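Local coordinates for protein aminotransferase (Streptomyces pactum, PDB 4ZM4) that belongs to the class-III aminotransferases, pyridoxal-phosphate-dependent enzymes of fold type I, and is built here from two copies of one chain, at residues B[117-122]-B[287-292]; B[148-153]-B[221-226]; B[233-238]-B[268-273]. The protein carries 1 engineered substitution. All blocks are in the same frame, centred on the assembly; numbering follows the deposited sequence.

Interaction 1: residues B[117-122]-B[287-292]; sequences VRFANS and VAAFGG. With P3B ((3E,4R,5R)-4,5-dihydroxy-3-{[(Z)-{3-hydroxy-2-methyl-5-[(phosphonooxy)methyl]pyridin-4(1H)-ylidene}methyl]imino}cyclohex-1-ene-1-carboxylic acid), chain H.
Phe119, with CG anti to its carbonyl carbon (chi1 -68°), brings CD1 to 3.8 Å from the methyl CB of Ala289. That methyl and Val287 CG2 both come in obliquely to the ring, whereas the carbonyl oxygen of Ala288 sits at its edge, near the ring plane, with Phe119 CD1 3.4 Å from Ala288 O. On the other face of the sheet Phe290 places CG between its backbone N and carbonyl carbon (chi1 67°), which turns the ring end toward the other strand, CE1 4.1 Å from Arg118 CB. Beyond that CB the arginine chain runs out extended and leaves the contact; its guanidinium is bound by the second subunit, at Ala26, Ser30 and Ser32, and by Leu300 and Asn303 of its own chain.

Two antiparallel hydrogen-bonded pairs join the backbones. Arg118 N reaches Phe290 O at 2.9 Å and Phe290 N returns to Arg118 O at 3.0 Å; Ala120 and Ala288 repeat the exchange. Val117 lies across from Gly291, where CG1 rests 4.1 Å from the bare Gly291 CA. Past the strand end, Ser122 N-caps helix 123-138 through Glu125 N, its hydroxyl also bonded to Glu125 of the second subunit. Ser122 CB lies 3.5 Å from the P3B phosphate oxygen OAC.

Strand 288-292 is the antiparallel member of the seven-stranded sheet of fold type I, set between 116-120, the outermost strand within the chain, and strand 274-277. The face carrying Val117, Phe119 and Ala289 is covered by helix 98-110 and, at Phe119, by helix 315-329, which also meets Val287 just before the strand; helix 123-138 packs against Ala288 and Phe290 on the other.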
loop_
_atom_site.group_PDB
_atom_site.type_symbol
_atom_site.label_atom_id
_atom_site.label_comp_id
_atom_site.label_asym_id
_atom_site.label_seq_id
_atom_site.Cartn_x
_atom_site.Cartn_y
_atom_site.Cartn_z
ATOM N N VAL B 117 -13.764 5.115 10.042
ATOM C CA VAL B 117 -12.539 5.063 9.252
ATOM C C VAL B 117 -12.733 4.227 8.007
ATOM O O VAL B 117 -13.729 3.506 7.877
ATOM C CB VAL B 117 -11.352 4.454 10.055
ATOM C CG1 VAL B 117 -10.999 5.299 11.238
ATOM C CG2 VAL B 117 -11.670 3.033 10.535
ATOM N N ARG B 118 -11.770 4.344 7.091
ATOM C CA ARG B 118 -11.518 3.317 6.095
ATOM C C ARG B 118 -10.041 2.979 6.142
ATOM O O ARG B 118 -9.217 3.809 6.503
ATOM C CB ARG B 118 -11.937 3.759 4.721
ATOM C CG ARG B 118 -13.445 3.727 4.526
ATOM C CD ARG B 118 -13.812 3.444 3.086
ATOM N NE ARG B 118 -15.225 3.625 2.810
ATOM C CZ ARG B 118 -15.788 3.363 1.632
ATOM N NH1 ARG B 118 -15.056 2.902 0.610
ATOM N NH2 ARG B 118 -17.095 3.540 1.473
ATOM N N PHE B 119 -9.735 1.718 5.874
ATOM C CA PHE B 119 -8.370 1.225 5.922
ATOM C C PHE B 119 -7.741 1.189 4.539
ATOM O O PHE B 119 -8.435 1.130 3.521
ATOM C CB PHE B 119 -8.318 -0.171 6.525
ATOM C CG PHE B 119 -8.668 -0.192 7.991
ATOM C CD1 PHE B 119 -7.713 0.174 8.940
ATOM C CD2 PHE B 119 -9.935 -0.527 8.401
ATOM C CE1 PHE B 119 -8.028 0.191 10.267
ATOM C CE2 PHE B 119 -10.247 -0.505 9.729
ATOM C CZ PHE B 119 -9.303 -0.138 10.667
ATOM N N ALA B 120 -6.404 1.209 4.556
ATOM C CA ALA B 120 -5.581 1.159 3.368
ATOM C C ALA B 120 -4.341 0.363 3.732
ATOM O O ALA B 120 -4.138 0.032 4.897
ATOM C CB ALA B 120 -5.201 2.578 2.914
ATOM N N ASN B 121 -3.462 0.167 2.749
ATOM C CA ASN B 121 -2.208 -0.555 2.984
ATOM C C ASN B 121 -1.067 0.355 3.400
ATOM O O ASN B 121 -0.073 -0.123 3.929
ATOM C CB ASN B 121 -1.806 -1.310 1.720
ATOM C CG ASN B 121 -2.894 -2.219 1.244
ATOM O OD1 ASN B 121 -3.240 -3.196 1.920
ATOM N ND2 ASN B 121 -3.469 -1.912 0.071
ATOM N N SER B 122 -1.188 1.657 3.158
ATOM C CA SER B 122 -0.057 2.577 3.336
ATOM C C SER B 122 -0.506 4.014 3.573
ATOM O O SER B 122 -1.627 4.367 3.228
ATOM C CB SER B 122 0.792 2.554 2.090
ATOM O OG SER B 122 0.062 3.096 1.009
ATOM N N VAL B 287 -0.335 -1.364 7.065
ATOM C CA VAL B 287 -1.717 -0.953 7.294
ATOM C C VAL B 287 -1.770 0.525 7.617
ATOM O O VAL B 287 -0.848 1.074 8.178
ATOM C CB VAL B 287 -2.389 -1.765 8.428
ATOM C CG1 VAL B 287 -1.702 -1.534 9.759
ATOM C CG2 VAL B 287 -3.878 -1.443 8.544
ATOM N N ALA B 288 -2.846 1.167 7.176
ATOM C CA ALA B 288 -3.082 2.577 7.395
ATOM C C ALA B 288 -4.592 2.796 7.425
ATOM O O ALA B 288 -5.361 1.885 7.135
ATOM C CB ALA B 288 -2.481 3.402 6.271
ATOM N N ALA B 289 -5.003 3.990 7.813
ATOM C CA ALA B 289 -6.414 4.347 7.835
ATOM C C ALA B 289 -6.558 5.846 7.682
ATOM O O ALA B 289 -5.655 6.613 8.025
ATOM C CB ALA B 289 -7.057 3.895 9.163
ATOM N N PHE B 290 -7.730 6.269 7.269
ATOM C CA PHE B 290 -8.092 7.667 7.430
ATOM C C PHE B 290 -9.512 7.727 7.922
ATOM O O PHE B 290 -10.315 6.845 7.618
ATOM C CB PHE B 290 -7.871 8.484 6.138
ATOM C CG PHE B 290 -8.769 8.106 5.026
ATOM C CD1 PHE B 290 -8.531 6.953 4.296
ATOM C CD2 PHE B 290 -9.853 8.901 4.692
ATOM C CE1 PHE B 290 -9.365 6.603 3.260
ATOM C CE2 PHE B 290 -10.689 8.538 3.660
ATOM C CZ PHE B 290 -10.434 7.400 2.934
ATOM N N GLY B 291 -9.831 8.757 8.689
ATOM C CA GLY B 291 -11.160 8.858 9.241
ATOM C C GLY B 291 -11.446 10.208 9.839
ATOM O O GLY B 291 -10.582 11.074 9.888
ATOM N N GLY B 292 -12.680 10.366 10.308
ATOM C CA GLY B 292 -13.106 11.580 11.010
ATOM C C GLY B 292 -14.456 11.336 11.684
ATOM O O GLY B 292 -14.887 10.186 11.825
HETATM O OAH P3B H . 3.469 5.492 1.964
HETATM P PBA P3B H . 3.913 5.249 3.466
HETATM O OAI P3B H . 5.404 5.129 3.379
HETATM O OAC P3B H . 3.316 3.996 4.087
HETATM O OAQ P3B H . 3.456 6.689 4.185
HETATM C CAM P3B H . 3.615 7.987 3.526
HETATM C CAV P3B H . 3.724 8.925 4.522
HETATM C CAL P3B H . 2.602 9.695 4.791
HETATM N NAP P3B H . 2.670 10.619 5.826
HETATM C CAU P3B H . 3.812 10.763 6.580
HETATM C CAA P3B H . 3.884 11.699 7.578
HETATM C CAW P3B H . 4.893 10.053 6.299
HETATM O OAE P3B H . 5.983 10.245 7.076
HETATM C CAX P3B H . 4.907 9.082 5.296
HETATM C CAJ P3B H . 6.104 8.333 5.015
HETATM N NAO P3B H . 7.308 8.645 5.601
HETATM C CAT P3B H . 8.478 8.019 5.256
HETATM C CAK P3B H . 8.652 7.126 4.162
HETATM C CAS P3B H . 9.871 6.570 3.791
HETATM C CAR P3B H . 9.984 5.643 2.737
HETATM O OAD P3B H . 11.050 5.066 2.471
HETATM O OAB P3B H . 9.075 5.412 1.978
HETATM C CAN P3B H . 10.947 6.660 4.585
HETATM C CAY P3B H . 10.860 7.487 5.877
HETATM O OAF P3B H . 12.132 8.163 5.897
HETATM C CAZ P3B H . 9.624 8.469 5.999
HETATM O OAG P3B H . 9.276 8.930 7.356
#

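Interaction 2: residues B[148-153]-B[221-226]; sequences GHYHGW and LANAGV. With P3B ((3E,4R,5R)-4,5-dihydroxy-3-{[(Z)-{3-hydroxy-2-methyl-5-[(phosphonooxy)methyl]pyridin-4(1H)-ylidene}methyl]imino}cyclohex-1-ene-1-carboxylic acid), chain H.
The carboxamide oxygen of Asn223, a residue whose amide end lies against Tyr150 CB, is gripped by two hydroxyls of P3B: OAG donates to OD1 at 2.6 Å, and OAE adds a weak, longer bond. The other arm of the amide answers OAE, with Asn223 ND2 giving a fairly straight bond of 2.8 Å (158° at the hydrogen). ND2 has a second acceptor in Glu218 OE2, which also takes the backbone N of Tyr150; one carboxylate oxygen therefore ties the two loops together and should fix which way the amide is flipped.

Tyr150 CG lies anti to its backbone N (chi1 178°), which turns the phenol toward the ligand so that it meets P3B edge-on: CE2 comes to 3.3 Å from CAJ, close to the ring plane. One face of the same ring is covered over its centre by Gly152 N. Such loops, following the C-terminal ends of the parallel strands 142-146 and 212-217, form the cofactor side of the fold type I sheet, and here Tyr150, His151, Gly152 and Asn223 all belong to the P3B pocket. His151 acts at one remove as well, since ND1 bonds Asp251, which itself holds P3B.

Farther from the ligand the contact turns apolar. Leu221 sets CD1 over one face of the His149 imidazole, 3.9 Å from the ring centroid and 19° off the normal, a CH-pi contact. That methyl also lies 3.5 Å from Gly148 O. His149 ND1 is held by Glu218 N, and Trp195 meets the imidazole edge-to-face.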
loop_
_atom_site.group_PDB
_atom_site.type_symbol
_atom_site.label_atom_id
_atom_site.label_comp_id
_atom_site.label_asym_id
_atom_site.label_seq_id
_atom_site.Cartn_x
_atom_site.Cartn_y
_atom_site.Cartn_z
ATOM N N GLY B 148 8.442 20.788 3.327
ATOM C CA GLY B 148 9.112 19.752 4.129
ATOM C C GLY B 148 8.149 18.703 4.673
ATOM O O GLY B 148 8.584 17.666 5.124
ATOM N N HIS B 149 6.847 18.987 4.629
ATOM C CA HIS B 149 5.838 18.076 5.126
ATOM C C HIS B 149 5.589 17.012 4.058
ATOM O O HIS B 149 5.378 17.319 2.909
ATOM C CB HIS B 149 4.531 18.799 5.463
ATOM C CG HIS B 149 4.640 19.708 6.653
ATOM N ND1 HIS B 149 3.789 19.649 7.726
ATOM C CD2 HIS B 149 5.519 20.699 6.937
ATOM C CE1 HIS B 149 4.135 20.551 8.626
ATOM N NE2 HIS B 149 5.184 21.204 8.173
ATOM N N TYR B 150 5.669 15.754 4.456
ATOM C CA TYR B 150 5.602 14.693 3.504
ATOM C C TYR B 150 4.277 13.927 3.731
ATOM O O TYR B 150 3.988 13.474 4.865
ATOM C CB TYR B 150 6.861 13.805 3.634
ATOM C CG TYR B 150 6.882 12.616 2.695
ATOM C CD1 TYR B 150 7.056 12.777 1.327
ATOM C CD2 TYR B 150 6.782 11.313 3.187
ATOM C CE1 TYR B 150 7.087 11.689 0.474
ATOM C CE2 TYR B 150 6.785 10.215 2.338
ATOM C CZ TYR B 150 6.939 10.414 0.996
ATOM O OH TYR B 150 6.948 9.316 0.180
ATOM N N HIS B 151 3.545 13.716 2.648
ATOM C CA HIS B 151 2.288 12.996 2.706
ATOM C C HIS B 151 2.229 11.786 1.759
ATOM O O HIS B 151 1.165 11.359 1.336
ATOM C CB HIS B 151 1.182 13.990 2.440
ATOM C CG HIS B 151 1.251 15.173 3.348
ATOM N ND1 HIS B 151 1.264 15.041 4.722
ATOM C CD2 HIS B 151 1.360 16.498 3.089
ATOM C CE1 HIS B 151 1.375 16.232 5.272
ATOM N NE2 HIS B 151 1.436 17.136 4.304
ATOM N N GLY B 152 3.379 11.189 1.496
ATOM C CA GLY B 152 3.464 10.024 0.638
ATOM C C GLY B 152 3.717 10.476 -0.776
ATOM O O GLY B 152 3.935 11.658 -1.023
ATOM N N TRP B 153 3.646 9.539 -1.712
ATOM C CA TRP B 153 4.139 9.786 -3.063
ATOM C C TRP B 153 3.046 9.785 -4.117
ATOM O O TRP B 153 3.340 9.645 -5.312
ATOM C CB TRP B 153 5.219 8.753 -3.408
ATOM C CG TRP B 153 4.900 7.319 -3.065
ATOM C CD1 TRP B 153 5.019 6.715 -1.865
ATOM C CD2 TRP B 153 4.421 6.316 -3.963
ATOM N NE1 TRP B 153 4.621 5.390 -1.940
ATOM C CE2 TRP B 153 4.278 5.124 -3.235
ATOM C CE3 TRP B 153 4.135 6.312 -5.327
ATOM C CZ2 TRP B 153 3.876 3.939 -3.821
ATOM C CZ3 TRP B 153 3.739 5.168 -5.895
ATOM C CH2 TRP B 153 3.597 3.981 -5.148
ATOM N N LEU B 221 6.015 18.443 12.515
ATOM C CA LEU B 221 6.789 18.131 11.318
ATOM C C LEU B 221 7.879 17.146 11.723
ATOM O O LEU B 221 8.828 17.537 12.405
ATOM C CB LEU B 221 7.409 19.390 10.705
ATOM C CG LEU B 221 8.426 19.157 9.562
ATOM C CD1 LEU B 221 7.839 18.277 8.479
ATOM C CD2 LEU B 221 8.913 20.463 8.958
ATOM N N ALA B 222 7.761 15.885 11.301
ATOM C CA ALA B 222 8.761 14.846 11.667
ATOM C C ALA B 222 9.731 14.445 10.536
ATOM O O ALA B 222 10.867 14.085 10.826
ATOM C CB ALA B 222 8.068 13.632 12.209
ATOM N N ASN B 223 9.327 14.569 9.262
ATOM C CA ASN B 223 10.190 14.227 8.118
ATOM C C ASN B 223 11.180 15.334 7.689
ATOM O O ASN B 223 11.707 15.337 6.567
ATOM C CB ASN B 223 9.331 13.861 6.899
ATOM C CG ASN B 223 8.530 12.602 7.087
ATOM O OD1 ASN B 223 9.029 11.484 6.907
ATOM N ND2 ASN B 223 7.271 12.760 7.367
ATOM N N ALA B 224 11.439 16.289 8.568
ATOM C CA ALA B 224 12.403 17.358 8.279
ATOM C C ALA B 224 12.732 18.047 9.593
ATOM O O ALA B 224 12.355 19.213 9.826
ATOM C CB ALA B 224 11.825 18.359 7.277
ATOM N N GLY B 225 13.458 17.314 10.433
ATOM C CA GLY B 225 13.694 17.711 11.811
ATOM C C GLY B 225 12.403 17.381 12.498
ATOM O O GLY B 225 11.471 16.916 11.862
ATOM N N VAL B 226 12.345 17.608 13.785
ATOM C CA VAL B 226 11.127 17.360 14.508
ATOM C C VAL B 226 10.669 18.725 14.971
ATOM O O VAL B 226 10.760 19.056 16.136
ATOM C CB VAL B 226 11.369 16.389 15.690
ATOM C CG1 VAL B 226 10.151 16.313 16.601
ATOM C CG2 VAL B 226 11.706 15.011 15.154
HETATM O OAH P3B H . 3.469 5.492 1.964
HETATM P PBA P3B H . 3.913 5.249 3.466
HETATM O OAI P3B H . 5.404 5.129 3.379
HETATM O OAC P3B H . 3.316 3.996 4.087
HETATM O OAQ P3B H . 3.456 6.689 4.185
HETATM C CAM P3B H . 3.615 7.987 3.526
HETATM C CAV P3B H . 3.724 8.925 4.522
HETATM C CAL P3B H . 2.602 9.695 4.791
HETATM N NAP P3B H . 2.670 10.619 5.826
HETATM C CAU P3B H . 3.812 10.763 6.580
HETATM C CAA P3B H . 3.884 11.699 7.578
HETATM C CAW P3B H . 4.893 10.053 6.299
HETATM O OAE P3B H . 5.983 10.245 7.076
HETATM C CAX P3B H . 4.907 9.082 5.296
HETATM C CAJ P3B H . 6.104 8.333 5.015
HETATM N NAO P3B H . 7.308 8.645 5.601
HETATM C CAT P3B H . 8.478 8.019 5.256
HETATM C CAK P3B H . 8.652 7.126 4.162
HETATM C CAS P3B H . 9.871 6.570 3.791
HETATM C CAR P3B H . 9.984 5.643 2.737
HETATM O OAD P3B H . 11.050 5.066 2.471
HETATM O OAB P3B H . 9.075 5.412 1.978
HETATM C CAN P3B H . 10.947 6.660 4.585
HETATM C CAY P3B H . 10.860 7.487 5.877
HETATM O OAF P3B H . 12.132 8.163 5.897
HETATM C CAZ P3B H . 9.624 8.469 5.999
HETATM O OAG P3B H . 9.276 8.930 7.356
#

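Interaction 3: residues B[233-238]-B[268-273]; sequences FLQLLR and YGVEPD
Arg238 grips Asp273 end-on with two nitrogens, and this is the firm end of the contact. NH2 meets Asp273 OD2 at 2.9 Å on the syn side, whereas NH1 comes to Asp273 OD1 at 3.1 Å from above the carboxylate; the two planes stand 62° apart. NH1 also binds Glu271 O on a lone pair in the carbonyl plane, at 3.2 Å. Bends at chi2 (67°) and chi3 (-70°) curl the arginine back to these partners. Asp273 OD2 has another donor in the backbone N of Leu248, so OD2 takes two donors.

Next to it Val270 is buried on the helix, its CG1 3.7 Å from Arg238 CB and its CG2 4.0 Å from Leu234 CB. On the solvent side, exposed Gln235 lies across Val270 CG2 with its CG, CD and NE2, and NE2 stays 3.6 Å from Tyr268 O without bonding.

Helix 263-267 ends in a Schellman motif at Gly269, and the chain then runs past helix 233-244 into strand 274-277, while Val270 and Pro272 lean on Phe250 of the adjacent parallel strand 247-251.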
loop_
_atom_site.group_PDB
_atom_site.type_symbol
_atom_site.label_atom_id
_atom_site.label_comp_id
_atom_site.label_asym_id
_atom_site.label_seq_id
_atom_site.Cartn_x
_atom_site.Cartn_y
_atom_site.Cartn_z
ATOM N N PHE B 233 -0.322 28.004 16.258
ATOM C CA PHE B 233 -0.371 27.788 14.825
ATOM C C PHE B 233 -1.448 26.796 14.420
ATOM O O PHE B 233 -2.223 27.064 13.499
ATOM C CB PHE B 233 0.975 27.373 14.272
ATOM C CG PHE B 233 1.053 27.473 12.790
ATOM C CD1 PHE B 233 1.113 28.712 12.178
ATOM C CD2 PHE B 233 1.050 26.329 11.994
ATOM C CE1 PHE B 233 1.230 28.815 10.792
ATOM C CE2 PHE B 233 1.129 26.427 10.620
ATOM C CZ PHE B 233 1.225 27.664 10.017
ATOM N N LEU B 234 -1.519 25.656 15.084
ATOM C CA LEU B 234 -2.588 24.696 14.797
ATOM C C LEU B 234 -3.957 25.299 15.077
ATOM O O LEU B 234 -4.923 25.028 14.356
ATOM C CB LEU B 234 -2.410 23.402 15.585
ATOM C CG LEU B 234 -1.141 22.619 15.257
ATOM C CD1 LEU B 234 -1.081 21.371 16.132
ATOM C CD2 LEU B 234 -1.086 22.250 13.773
ATOM N N GLN B 235 -4.061 26.102 16.129
ATOM C CA GLN B 235 -5.327 26.728 16.483
ATOM C C GLN B 235 -5.740 27.618 15.309
ATOM O O GLN B 235 -6.909 27.633 14.905
ATOM C CB GLN B 235 -5.195 27.539 17.786
ATOM C CG GLN B 235 -4.997 26.676 19.039
ATOM C CD GLN B 235 -3.615 26.021 19.174
ATOM O OE1 GLN B 235 -2.677 26.287 18.390
ATOM N NE2 GLN B 235 -3.465 25.207 20.206
ATOM N N LEU B 236 -4.769 28.364 14.792
ATOM C CA LEU B 236 -4.994 29.280 13.698
ATOM C C LEU B 236 -5.463 28.535 12.467
ATOM O O LEU B 236 -6.368 29.008 11.765
ATOM C CB LEU B 236 -3.722 30.079 13.384
ATOM C CG LEU B 236 -3.817 31.069 12.213
ATOM C CD1 LEU B 236 -4.878 32.130 12.450
ATOM C CD2 LEU B 236 -2.461 31.728 11.962
ATOM N N LEU B 237 -4.849 27.382 12.201
ATOM C CA LEU B 237 -5.208 26.561 11.053
ATOM C C LEU B 237 -6.621 26.094 11.136
ATOM O O LEU B 237 -7.382 26.175 10.176
ATOM C CB LEU B 237 -4.303 25.335 10.952
ATOM C CG LEU B 237 -3.213 25.334 9.903
ATOM C CD1 LEU B 237 -2.395 24.052 10.069
ATOM C CD2 LEU B 237 -3.806 25.407 8.492
ATOM N N ARG B 238 -6.981 25.577 12.296
ATOM C CA ARG B 238 -8.355 25.133 12.583
ATOM C C ARG B 238 -9.370 26.270 12.391
ATOM O O ARG B 238 -10.506 26.045 11.949
ATOM C CB ARG B 238 -8.438 24.568 14.036
ATOM C CG ARG B 238 -9.842 24.225 14.552
ATOM C CD ARG B 238 -10.485 23.055 13.834
ATOM N NE ARG B 238 -10.873 23.319 12.451
ATOM C CZ ARG B 238 -11.418 22.421 11.618
ATOM N NH1 ARG B 238 -11.706 21.172 12.027
ATOM N NH2 ARG B 238 -11.700 22.772 10.370
ATOM N N TYR B 268 -2.151 18.579 21.541
ATOM C CA TYR B 268 -2.241 20.012 21.341
ATOM C C TYR B 268 -3.671 20.544 21.406
ATOM O O TYR B 268 -3.888 21.742 21.234
ATOM C CB TYR B 268 -1.559 20.418 20.033
ATOM C CG TYR B 268 -0.075 20.073 19.971
ATOM C CD1 TYR B 268 0.859 20.836 20.664
ATOM C CD2 TYR B 268 0.390 18.988 19.210
ATOM C CE1 TYR B 268 2.212 20.533 20.615
ATOM C CE2 TYR B 268 1.749 18.680 19.147
ATOM C CZ TYR B 268 2.655 19.444 19.876
ATOM O OH TYR B 268 4.007 19.168 19.854
ATOM N N GLY B 269 -4.633 19.669 21.669
ATOM C CA GLY B 269 -6.026 20.068 21.833
ATOM C C GLY B 269 -6.672 20.734 20.622
ATOM O O GLY B 269 -7.435 21.689 20.764
ATOM N N VAL B 270 -6.353 20.262 19.427
ATOM C CA VAL B 270 -6.963 20.799 18.186
ATOM C C VAL B 270 -7.446 19.620 17.359
ATOM O O VAL B 270 -6.682 18.708 17.083
ATOM C CB VAL B 270 -5.954 21.610 17.358
ATOM C CG1 VAL B 270 -6.564 22.086 16.048
ATOM C CG2 VAL B 270 -5.458 22.782 18.167
ATOM N N GLU B 271 -8.707 19.662 16.951
ATOM C CA GLU B 271 -9.325 18.549 16.271
ATOM C C GLU B 271 -9.496 18.881 14.794
ATOM O O GLU B 271 -10.139 19.878 14.450
ATOM C CB GLU B 271 -10.663 18.223 16.893
ATOM C CG GLU B 271 -11.250 16.906 16.426
ATOM C CD GLU B 271 -12.547 16.574 17.149
ATOM O OE1 GLU B 271 -12.506 16.371 18.399
ATOM O OE2 GLU B 271 -13.600 16.540 16.480
ATOM N N PRO B 272 -8.908 18.040 13.917
ATOM C CA PRO B 272 -9.062 18.186 12.481
ATOM C C PRO B 272 -10.366 17.550 11.996
ATOM O O PRO B 272 -11.009 16.833 12.753
ATOM C CB PRO B 272 -7.903 17.367 11.930
ATOM C CG PRO B 272 -7.806 16.233 12.880
ATOM C CD PRO B 272 -8.144 16.824 14.245
ATOM N N ASP B 273 -10.673 17.752 10.712
ATOM C CA ASP B 273 -11.828 17.135 10.045
ATOM C C ASP B 273 -11.550 15.706 9.641
ATOM O O ASP B 273 -12.403 14.851 9.810
ATOM C CB ASP B 273 -12.244 17.979 8.836
ATOM C CG ASP B 273 -12.660 19.381 9.234
ATOM O OD1 ASP B 273 -13.483 19.483 10.164
ATOM O OD2 ASP B 273 -12.103 20.386 8.720
#

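All three contacts belong to the large cofactor-binding part of the chain and its seven-stranded sheet. Interaction 1 joins 116-120, the outermost strand within the chain, to the antiparallel strand 288-292; its two segments enclose the others in sequence, first interaction 2, then interaction 3. Interaction 2 lies in loops following strands 142-146 and 212-217. Their centres are 18 to 21 Å apart and none touches another. Interactions 1 and 2 both reach P3B, near its phosphate and at its hydroxyls respectively, and both meet the second subunit. Interaction 3 stands back, with the Leu234 side chain about 13 Å from P3B, where helix 233-244 packs on the loop that leads into strand 274-277.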